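Local coordinates for protein putative fumarylpyruvate hydrolase (Burkholderia cenocepacia, PDB 4MAQ) that is of unestablished function but belongs to the fumarylacetoacetate hydrolase (FAH) family and assembles here as two chains, at residues 107-115 / 150-160; 160-170 / 220-231. All blocks are in the same frame, centred on the assembly; numbering follows the deposited sequence.

In the fold
Both contacts are antiparallel strand pairings within the FAH-family region, and they follow one another in the chain through P160, which they share. Contact 1 joins the beginning of strand 111-122 to the end of strand 146-153 and to helix 154-157, in the large mixed sheet; contact 2 pairs strands 164-169 and 221-226 in the five-stranded sheet. Both are partly buried, but contact 2 has the larger share of buried residues. Contact 1 is short and aromatic, with a tyrosine-histidine bond as its polar centre. Contact 2 is longer, with exposed R164 and D227 at one end and exposed N170 and R221 beside buried D220 at the other. They touch where T157, G115 and R152 meet G228 and I229.

Contact 1: 107-115 / 150-160; sequences ALSHVWGYG and ALRAATATGHP
Y114 OH and H159 ND1 meet at 2.7 Å, with the nitrogen at the edge of the tyrosine ring and in its plane. The same hydroxyl holds water 2, which in turn donates to P160 O. On the other side of the imidazole, H159 NE2 binds water 1 at 2.9 Å, so both histidine nitrogens have partners. Two apolar groups brace this polar pair. L108 CB sits over the centre of the imidazole face, and P160 CD lies 3.6 Å from the centroid of the Y114 ring, almost on its normal. With Y114 CG anti to its carbonyl carbon (chi1 -66°), the ring extends beneath that proline and past A154 CB. Nearby, T157 OG1 donates to G158 O in the carbonyl plane, on a lone pair.

The backbone is paired as well. Y114 N gives its hydrogen to R152 O and Y114 O receives that of R152 N, both at 2.9 Å, while A154 N, in the first turn of the helix, reaches W112 O at 2.8 Å. Beside them the W112 indole lays one face on A153 CA and turns its edge to L151 CB. Glycine suits position 113, since a side chain would run into R152 O.

W112 and G113 both face A94 of strand 85-95, a classic beta bulge. The antiparallel pair belongs to the large mixed sheet of this FAH-family fold, and its second strand passes at A153, the N-cap, into helix 154-157.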
loop_
_atom_site.group_PDB
_atom_site.type_symbol
_atom_site.label_atom_id
_atom_site.label_comp_id
_atom_site.label_asym_id
_atom_site.label_seq_id
_atom_site.Cartn_x
_atom_site.Cartn_y
_atom_site.Cartn_z
ATOM N N ALA B 107 3.873 -23.501 -4.856
ATOM C CA ALA B 107 3.862 -22.257 -4.094
ATOM C C ALA B 107 4.853 -22.206 -2.929
ATOM O O ALA B 107 5.524 -21.187 -2.716
ATOM C CB ALA B 107 2.462 -21.957 -3.608
ATOM N N LEU B 108 4.989 -23.314 -2.200
ATOM C CA LEU B 108 5.909 -23.308 -1.068
ATOM C C LEU B 108 7.362 -23.102 -1.501
ATOM O O LEU B 108 8.152 -22.596 -0.723
ATOM C CB LEU B 108 5.721 -24.554 -0.188
ATOM C CG LEU B 108 4.367 -24.612 0.540
ATOM C CD1 LEU B 108 4.270 -25.909 1.330
ATOM C CD2 LEU B 108 4.137 -23.410 1.449
ATOM N N SER B 109 7.705 -23.442 -2.745
ATOM C CA SER B 109 9.059 -23.171 -3.235
ATOM C C SER B 109 9.368 -21.690 -3.370
ATOM O O SER B 109 10.530 -21.319 -3.517
ATOM C CB SER B 109 9.347 -23.862 -4.559
ATOM O OG SER B 109 8.771 -23.157 -5.642
ATOM N N HIS B 110 8.322 -20.860 -3.345
ATOM C CA HIS B 110 8.487 -19.408 -3.366
ATOM C C HIS B 110 8.666 -18.816 -1.986
ATOM O O HIS B 110 8.868 -17.596 -1.878
ATOM C CB HIS B 110 7.277 -18.744 -4.046
ATOM C CG HIS B 110 7.182 -19.035 -5.524
ATOM N ND1 HIS B 110 7.564 -18.121 -6.488
ATOM C CD2 HIS B 110 6.777 -20.142 -6.194
ATOM C CE1 HIS B 110 7.379 -18.649 -7.687
ATOM N NE2 HIS B 110 6.895 -19.871 -7.536
ATOM N N VAL B 111 8.561 -19.633 -0.938
ATOM C CA VAL B 111 8.601 -19.101 0.435
ATOM C C VAL B 111 10.027 -19.082 0.980
ATOM O O VAL B 111 10.694 -20.119 0.999
ATOM C CB VAL B 111 7.702 -19.930 1.373
ATOM C CG1 VAL B 111 7.861 -19.513 2.827
ATOM C CG2 VAL B 111 6.250 -19.807 0.923
ATOM N N TRP B 112 10.505 -17.904 1.393
ATOM C CA TRP B 112 11.796 -17.786 2.079
ATOM C C TRP B 112 11.682 -18.229 3.550
ATOM O O TRP B 112 12.577 -18.893 4.068
ATOM C CB TRP B 112 12.333 -16.328 1.992
ATOM C CG TRP B 112 13.652 -16.258 2.652
ATOM C CD1 TRP B 112 14.861 -16.586 2.110
ATOM C CD2 TRP B 112 13.891 -15.993 4.040
ATOM N NE1 TRP B 112 15.839 -16.488 3.049
ATOM C CE2 TRP B 112 15.283 -16.151 4.254
ATOM C CE3 TRP B 112 13.073 -15.622 5.120
ATOM C CZ2 TRP B 112 15.883 -15.943 5.502
ATOM C CZ3 TRP B 112 13.680 -15.428 6.374
ATOM C CH2 TRP B 112 15.068 -15.579 6.538
ATOM N N GLY B 113 10.627 -17.822 4.240
ATOM C CA GLY B 113 10.534 -18.077 5.667
ATOM C C GLY B 113 9.257 -17.588 6.277
ATOM O O GLY B 113 8.296 -17.255 5.568
ATOM N N TYR B 114 9.237 -17.568 7.606
ATOM C CA TYR B 114 8.021 -17.317 8.360
ATOM C C TYR B 114 8.277 -16.422 9.554
ATOM O O TYR B 114 9.355 -16.463 10.153
ATOM C CB TYR B 114 7.450 -18.640 8.892
ATOM C CG TYR B 114 6.991 -19.531 7.777
ATOM C CD1 TYR B 114 7.872 -20.442 7.199
ATOM C CD2 TYR B 114 5.682 -19.461 7.284
ATOM C CE1 TYR B 114 7.489 -21.252 6.149
ATOM C CE2 TYR B 114 5.277 -20.264 6.221
ATOM C CZ TYR B 114 6.179 -21.160 5.655
ATOM O OH TYR B 114 5.717 -21.948 4.613
ATOM N N GLY B 115 7.241 -15.694 9.961
ATOM C CA GLY B 115 7.245 -14.997 11.227
ATOM C C GLY B 115 5.845 -14.972 11.805
ATOM O O GLY B 115 4.921 -15.615 11.274
ATOM N N ALA B 150 10.981 -11.190 14.418
ATOM C CA ALA B 150 12.049 -11.652 13.573
ATOM C C ALA B 150 11.588 -12.888 12.772
ATOM O O ALA B 150 10.788 -13.729 13.260
ATOM C CB ALA B 150 13.274 -11.959 14.430
ATOM N N LEU B 151 12.058 -12.960 11.535
ATOM C CA LEU B 151 11.737 -14.073 10.659
ATOM C C LEU B 151 12.724 -15.214 10.803
ATOM O O LEU B 151 13.914 -14.999 11.070
ATOM C CB LEU B 151 11.732 -13.610 9.204
ATOM C CG LEU B 151 10.860 -12.391 8.877
ATOM C CD1 LEU B 151 10.957 -12.120 7.387
ATOM C CD2 LEU B 151 9.398 -12.533 9.290
ATOM N N ARG B 152 12.217 -16.430 10.591
ATOM C CA ARG B 152 13.069 -17.617 10.480
ATOM C C ARG B 152 13.003 -18.182 9.072
ATOM O O ARG B 152 11.924 -18.254 8.469
ATOM C CB ARG B 152 12.652 -18.683 11.483
ATOM C CG ARG B 152 12.814 -18.251 12.932
ATOM C CD ARG B 152 12.464 -19.397 13.852
ATOM N NE ARG B 152 13.594 -20.291 13.890
ATOM C CZ ARG B 152 13.565 -21.524 14.375
ATOM N NH1 ARG B 152 14.683 -22.266 14.368
ATOM N NH2 ARG B 152 12.428 -22.014 14.870
ATOM N N ALA B 153 14.145 -18.614 8.545
ATOM C CA ALA B 153 14.187 -19.247 7.224
ATOM C C ALA B 153 13.392 -20.541 7.241
ATOM O O ALA B 153 13.409 -21.285 8.231
ATOM C CB ALA B 153 15.624 -19.533 6.822
ATOM N N ALA B 154 12.707 -20.833 6.141
ATOM C CA ALA B 154 11.945 -22.086 6.022
ATOM C C ALA B 154 12.834 -23.338 6.130
ATOM O O ALA B 154 12.351 -24.408 6.503
ATOM C CB ALA B 154 11.144 -22.106 4.728
ATOM N N THR B 155 14.118 -23.211 5.813
ATOM C CA THR B 155 15.049 -24.324 5.993
ATOM C C THR B 155 15.214 -24.668 7.477
ATOM O O THR B 155 15.553 -25.797 7.819
ATOM C CB THR B 155 16.425 -24.003 5.394
ATOM O OG1 THR B 155 16.892 -22.777 5.941
ATOM C CG2 THR B 155 16.343 -23.852 3.896
ATOM N N ALA B 156 14.957 -23.699 8.357
ATOM C CA ALA B 156 15.013 -23.921 9.812
ATOM C C ALA B 156 13.694 -24.399 10.409
ATOM O O ALA B 156 13.709 -25.094 11.420
ATOM C CB ALA B 156 15.447 -22.646 10.524
ATOM N N THR B 157 12.567 -24.041 9.800
ATOM C CA THR B 157 11.242 -24.300 10.400
ATOM C C THR B 157 10.425 -25.375 9.692
ATOM O O THR B 157 9.452 -25.883 10.254
ATOM C CB THR B 157 10.383 -23.018 10.395
ATOM O OG1 THR B 157 10.280 -22.534 9.054
ATOM C CG2 THR B 157 11.022 -21.933 11.255
ATOM N N GLY B 158 10.796 -25.681 8.454
ATOM C CA GLY B 158 9.852 -26.328 7.540
ATOM C C GLY B 158 8.701 -25.385 7.193
ATOM O O GLY B 158 8.747 -24.204 7.501
ATOM N N HIS B 159 7.672 -25.915 6.538
ATOM C CA HIS B 159 6.501 -25.128 6.170
ATOM C C HIS B 159 5.407 -25.507 7.139
ATOM O O HIS B 159 4.764 -26.521 6.955
ATOM C CB HIS B 159 6.102 -25.404 4.713
ATOM C CG HIS B 159 7.137 -24.989 3.718
ATOM N ND1 HIS B 159 7.482 -23.668 3.508
ATOM C CD2 HIS B 159 7.929 -25.723 2.892
ATOM C CE1 HIS B 159 8.430 -23.602 2.585
ATOM N NE2 HIS B 159 8.722 -24.832 2.197
ATOM N N PRO B 160 5.184 -24.681 8.196
ATOM C CA PRO B 160 4.248 -25.111 9.238
ATOM C C PRO B 160 2.838 -25.259 8.680
ATOM O O PRO B 160 2.380 -24.396 7.906
ATOM C CB PRO B 160 4.316 -23.966 10.265
ATOM C CG PRO B 160 4.762 -22.772 9.459
ATOM C CD PRO B 160 5.755 -23.354 8.498
HETATM O O HOH W 1 10.137 -25.303 -0.322
HETATM O O HOH W 2 3.211 -23.205 5.416
#

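Contact 2: 160-170 / 220-231; sequences PAAGRIWLAVN and DRVTGGVDGIAT
The W166 indole lies flat on the G224-G225 backbone, with G224 CA 3.4 Å from the centroid of its six-membered ring and only 6° off the normal. Its CG stands between the backbone N and the carbonyl carbon (chi1 65°), which folds the ring across the neighbouring strand. The two glycines suit this place: a side chain at G225 would press on W166 NE1, and one at G224 would strike W166 O. In the conformer described, one of two, R164 NH1 lies less certainly over the rim of the opposite face.

That guanidinium crosses the D227 carboxylate obliquely, their planes 65° apart. In this conformer R164 NH2 forms a salt bridge with the syn lone pair of D227 OD1 at 2.8 Å; the bonds from NE are weak. Water 5 links W166 NE1 to the same oxygen.

Strands 164-169 and 221-226 run antiparallel as neighbours in the five-stranded mixed sheet, with backbone bonds such as W166 N to G225 O. On the other face, I165 and V226 lie side by side, with I165 CG1 3.8 Å from V226 CG2, and L167 CD1 meets V222 CG1. At the far end, N170 OD1 accepts a nearly straight hydrogen bond from R221 N, while N170 ND2 approaches D220 OD1 from above the carboxylate plane. D220 OD2 bonds Q217 N, and the R221 guanidinium forms a salt bridge with E233.

The face of I165, L167, V222 and V226 is thus buried and suits branched aliphatics; that of W166 and T223 is more open, and the exposed R164-D227 bridge there is probably mobile and solvent-screened.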
loop_
_atom_site.group_PDB
_atom_site.type_symbol
_atom_site.label_atom_id
_atom_site.label_comp_id
_atom_site.label_asym_id
_atom_site.label_seq_id
_atom_site.Cartn_x
_atom_site.Cartn_y
_atom_site.Cartn_z
ATOM N N PRO B 160 5.184 -24.681 8.196
ATOM C CA PRO B 160 4.248 -25.111 9.238
ATOM C C PRO B 160 2.838 -25.259 8.680
ATOM O O PRO B 160 2.380 -24.396 7.906
ATOM C CB PRO B 160 4.316 -23.966 10.265
ATOM C CG PRO B 160 4.762 -22.772 9.459
ATOM C CD PRO B 160 5.755 -23.354 8.498
ATOM N N ALA B 161 2.147 -26.317 9.092
ATOM C CA ALA B 161 0.767 -26.571 8.626
ATOM C C ALA B 161 -0.189 -26.878 9.771
ATOM O O ALA B 161 -1.385 -26.985 9.567
ATOM C CB ALA B 161 0.737 -27.668 7.573
ATOM N N ALA B 162 0.343 -26.985 10.984
ATOM C CA ALA B 162 -0.440 -27.322 12.166
ATOM C C ALA B 162 0.272 -26.698 13.359
ATOM O O ALA B 162 1.485 -26.429 13.322
ATOM C CB ALA B 162 -0.586 -28.854 12.334
ATOM N N GLY B 163 -0.489 -26.458 14.415
ATOM C CA GLY B 163 0.087 -26.007 15.668
ATOM C C GLY B 163 -0.580 -24.749 16.216
ATOM O O GLY B 163 -1.288 -24.022 15.493
ATOM N N ARG B 164 -0.330 -24.498 17.500
ATOM C CA ARG B 164 -0.971 -23.412 18.223
ATOM C C ARG B 164 -0.560 -22.030 17.705
ATOM O O ARG B 164 0.634 -21.752 17.491
ATOM C CB ARG B 164 -0.650 -23.517 19.717
ATOM C CG ARG B 164 -1.377 -22.499 20.597
ATOM C CD ARG B 164 -0.951 -22.592 22.064
ATOM N NE ARG B 164 0.502 -22.643 22.201
ATOM C CZ ARG B 164 1.196 -22.026 23.153
ATOM N NH1 ARG B 164 0.573 -21.281 24.062
ATOM N NH2 ARG B 164 2.516 -22.141 23.192
ATOM N N ILE B 165 -1.568 -21.170 17.510
ATOM C CA ILE B 165 -1.390 -19.751 17.181
ATOM C C ILE B 165 -2.217 -19.009 18.226
ATOM O O ILE B 165 -3.404 -19.325 18.437
ATOM C CB ILE B 165 -1.814 -19.421 15.722
ATOM C CG1 ILE B 165 -1.836 -17.905 15.497
ATOM C CG2 ILE B 165 -3.156 -20.068 15.325
ATOM C CD1 ILE B 165 -1.836 -17.469 14.041
ATOM N N TRP B 166 -1.602 -18.059 18.932
ATOM C CA TRP B 166 -2.251 -17.519 20.123
ATOM C C TRP B 166 -1.828 -16.077 20.370
ATOM O O TRP B 166 -0.768 -15.615 19.910
ATOM C CB TRP B 166 -1.923 -18.411 21.350
ATOM C CG TRP B 166 -0.450 -18.381 21.682
ATOM C CD1 TRP B 166 0.552 -19.132 21.103
ATOM C CD2 TRP B 166 0.186 -17.526 22.638
ATOM N NE1 TRP B 166 1.774 -18.779 21.647
ATOM C CE2 TRP B 166 1.573 -17.806 22.594
ATOM C CE3 TRP B 166 -0.286 -16.554 23.542
ATOM C CZ2 TRP B 166 2.503 -17.141 23.410
ATOM C CZ3 TRP B 166 0.650 -15.882 24.354
ATOM C CH2 TRP B 166 2.027 -16.181 24.278
ATOM N N LEU B 167 -2.658 -15.380 21.136
ATOM C CA LEU B 167 -2.344 -14.029 21.552
ATOM C C LEU B 167 -2.991 -13.795 22.920
ATOM O O LEU B 167 -4.123 -14.223 23.158
ATOM C CB LEU B 167 -2.855 -13.009 20.513
ATOM C CG LEU B 167 -2.691 -11.511 20.833
ATOM C CD1 LEU B 167 -2.611 -10.717 19.540
ATOM C CD2 LEU B 167 -3.807 -10.953 21.716
ATOM N N ALA B 168 -2.247 -13.147 23.813
ATOM C CA ALA B 168 -2.749 -12.738 25.129
ATOM C C ALA B 168 -2.524 -11.259 25.344
ATOM O O ALA B 168 -1.631 -10.645 24.732
ATOM C CB ALA B 168 -2.038 -13.547 26.219
ATOM N N VAL B 169 -3.363 -10.695 26.209
ATOM C CA VAL B 169 -3.273 -9.287 26.591
ATOM C C VAL B 169 -3.209 -9.239 28.111
ATOM O O VAL B 169 -4.094 -9.780 28.800
ATOM C CB VAL B 169 -4.509 -8.492 26.089
ATOM C CG1 VAL B 169 -4.530 -7.080 26.657
ATOM C CG2 VAL B 169 -4.551 -8.455 24.569
ATOM N N ASN B 170 -2.160 -8.614 28.625
ATOM C CA ASN B 170 -1.927 -8.593 30.063
ATOM C C ASN B 170 -2.013 -9.990 30.672
ATOM O O ASN B 170 -2.532 -10.195 31.780
ATOM C CB ASN B 170 -2.850 -7.573 30.757
ATOM C CG ASN B 170 -2.742 -6.217 30.123
ATOM O OD1 ASN B 170 -1.652 -5.816 29.704
ATOM N ND2 ASN B 170 -3.856 -5.508 30.030
ATOM N N ASP B 220 -1.391 -1.690 27.122
ATOM C CA ASP B 220 -1.551 -3.143 27.210
ATOM C C ASP B 220 -0.252 -3.867 26.846
ATOM O O ASP B 220 0.473 -3.441 25.921
ATOM C CB ASP B 220 -2.667 -3.632 26.290
ATOM C CG ASP B 220 -4.051 -3.504 26.901
ATOM O OD1 ASP B 220 -4.175 -3.167 28.098
ATOM O OD2 ASP B 220 -5.025 -3.752 26.155
ATOM N N ARG B 221 0.013 -4.980 27.533
ATOM C CA ARG B 221 1.134 -5.877 27.209
ATOM C C ARG B 221 0.602 -7.025 26.327
ATOM O O ARG B 221 -0.214 -7.839 26.781
ATOM C CB ARG B 221 1.800 -6.440 28.480
ATOM C CG ARG B 221 2.973 -7.398 28.195
ATOM C CD ARG B 221 3.658 -7.908 29.480
ATOM N NE ARG B 221 4.024 -6.727 30.275
ATOM C CZ ARG B 221 5.099 -5.956 30.068
ATOM N NH1 ARG B 221 6.063 -6.328 29.227
ATOM N NH2 ARG B 221 5.206 -4.801 30.723
ATOM N N VAL B 222 1.044 -7.062 25.069
ATOM C CA VAL B 222 0.560 -8.057 24.114
ATOM C C VAL B 222 1.630 -9.116 23.946
ATOM O O VAL B 222 2.796 -8.800 23.679
ATOM C CB VAL B 222 0.251 -7.393 22.758
ATOM C CG1 VAL B 222 -0.458 -8.385 21.827
ATOM C CG2 VAL B 222 -0.580 -6.128 22.975
ATOM N N THR B 223 1.239 -10.367 24.146
ATOM C CA THR B 223 2.107 -11.505 23.873
ATOM C C THR B 223 1.412 -12.420 22.886
ATOM O O THR B 223 0.190 -12.340 22.695
ATOM C CB THR B 223 2.426 -12.287 25.166
ATOM O OG1 THR B 223 1.199 -12.578 25.852
ATOM C CG2 THR B 223 3.356 -11.481 26.077
ATOM N N GLY B 224 2.189 -13.276 22.241
ATOM C CA GLY B 224 1.593 -14.245 21.328
ATOM C C GLY B 224 2.650 -15.039 20.627
ATOM O O GLY B 224 3.860 -14.889 20.899
ATOM N N GLY B 225 2.199 -15.893 19.715
ATOM C CA GLY B 225 3.134 -16.762 19.042
ATOM C C GLY B 225 2.499 -17.771 18.140
ATOM O O GLY B 225 1.266 -17.914 18.103
ATOM N N VAL B 226 3.358 -18.449 17.385
ATOM C CA VAL B 226 2.959 -19.648 16.653
ATOM C C VAL B 226 4.004 -20.673 17.036
ATOM O O VAL B 226 5.210 -20.396 16.917
ATOM C CB VAL B 226 2.933 -19.441 15.126
ATOM C CG1 VAL B 226 2.678 -20.790 14.433
ATOM C CG2 VAL B 226 1.869 -18.414 14.760
ATOM N N ASP B 227 3.556 -21.825 17.534
ATOM C CA ASP B 227 4.501 -22.809 18.057
ATOM C C ASP B 227 5.557 -23.170 17.000
ATOM O O ASP B 227 5.229 -23.526 15.851
ATOM C CB ASP B 227 3.768 -24.043 18.577
ATOM C CG ASP B 227 3.112 -23.824 19.933
ATOM O OD1 ASP B 227 3.192 -22.724 20.530
ATOM O OD2 ASP B 227 2.522 -24.785 20.455
ATOM N N GLY B 228 6.825 -23.109 17.402
ATOM C CA GLY B 228 7.954 -23.431 16.538
ATOM C C GLY B 228 8.429 -22.296 15.647
ATOM O O GLY B 228 9.487 -22.407 15.011
ATOM N N ILE B 229 7.666 -21.196 15.582
ATOM C CA ILE B 229 8.022 -20.112 14.677
ATOM C C ILE B 229 8.596 -18.926 15.456
ATOM O O ILE B 229 9.765 -18.566 15.260
ATOM C CB ILE B 229 6.830 -19.668 13.777
ATOM C CG1 ILE B 229 6.281 -20.856 12.967
ATOM C CG2 ILE B 229 7.204 -18.480 12.886
ATOM C CD1 ILE B 229 7.288 -21.549 12.067
ATOM N N ALA B 230 7.796 -18.341 16.349
ATOM C CA ALA B 230 8.261 -17.224 17.186
ATOM C C ALA B 230 7.254 -16.962 18.276
ATOM O O ALA B 230 6.079 -17.332 18.150
ATOM C CB ALA B 230 8.433 -15.968 16.341
ATOM N N THR B 231 7.708 -16.320 19.346
ATOM C CA THR B 231 6.804 -15.665 20.280
ATOM C C THR B 231 7.198 -14.205 20.329
ATOM O O THR B 231 8.275 -13.828 19.853
ATOM C CB THR B 231 6.856 -16.286 21.695
ATOM O OG1 THR B 231 8.185 -16.152 22.217
ATOM C CG2 THR B 231 6.450 -17.758 21.645
HETATM O O HOH W 3 3.535 -25.612 15.305
HETATM O O HOH W 4 1.289 -26.513 18.798
HETATM O O HOH W 5 4.144 -20.109 20.597
#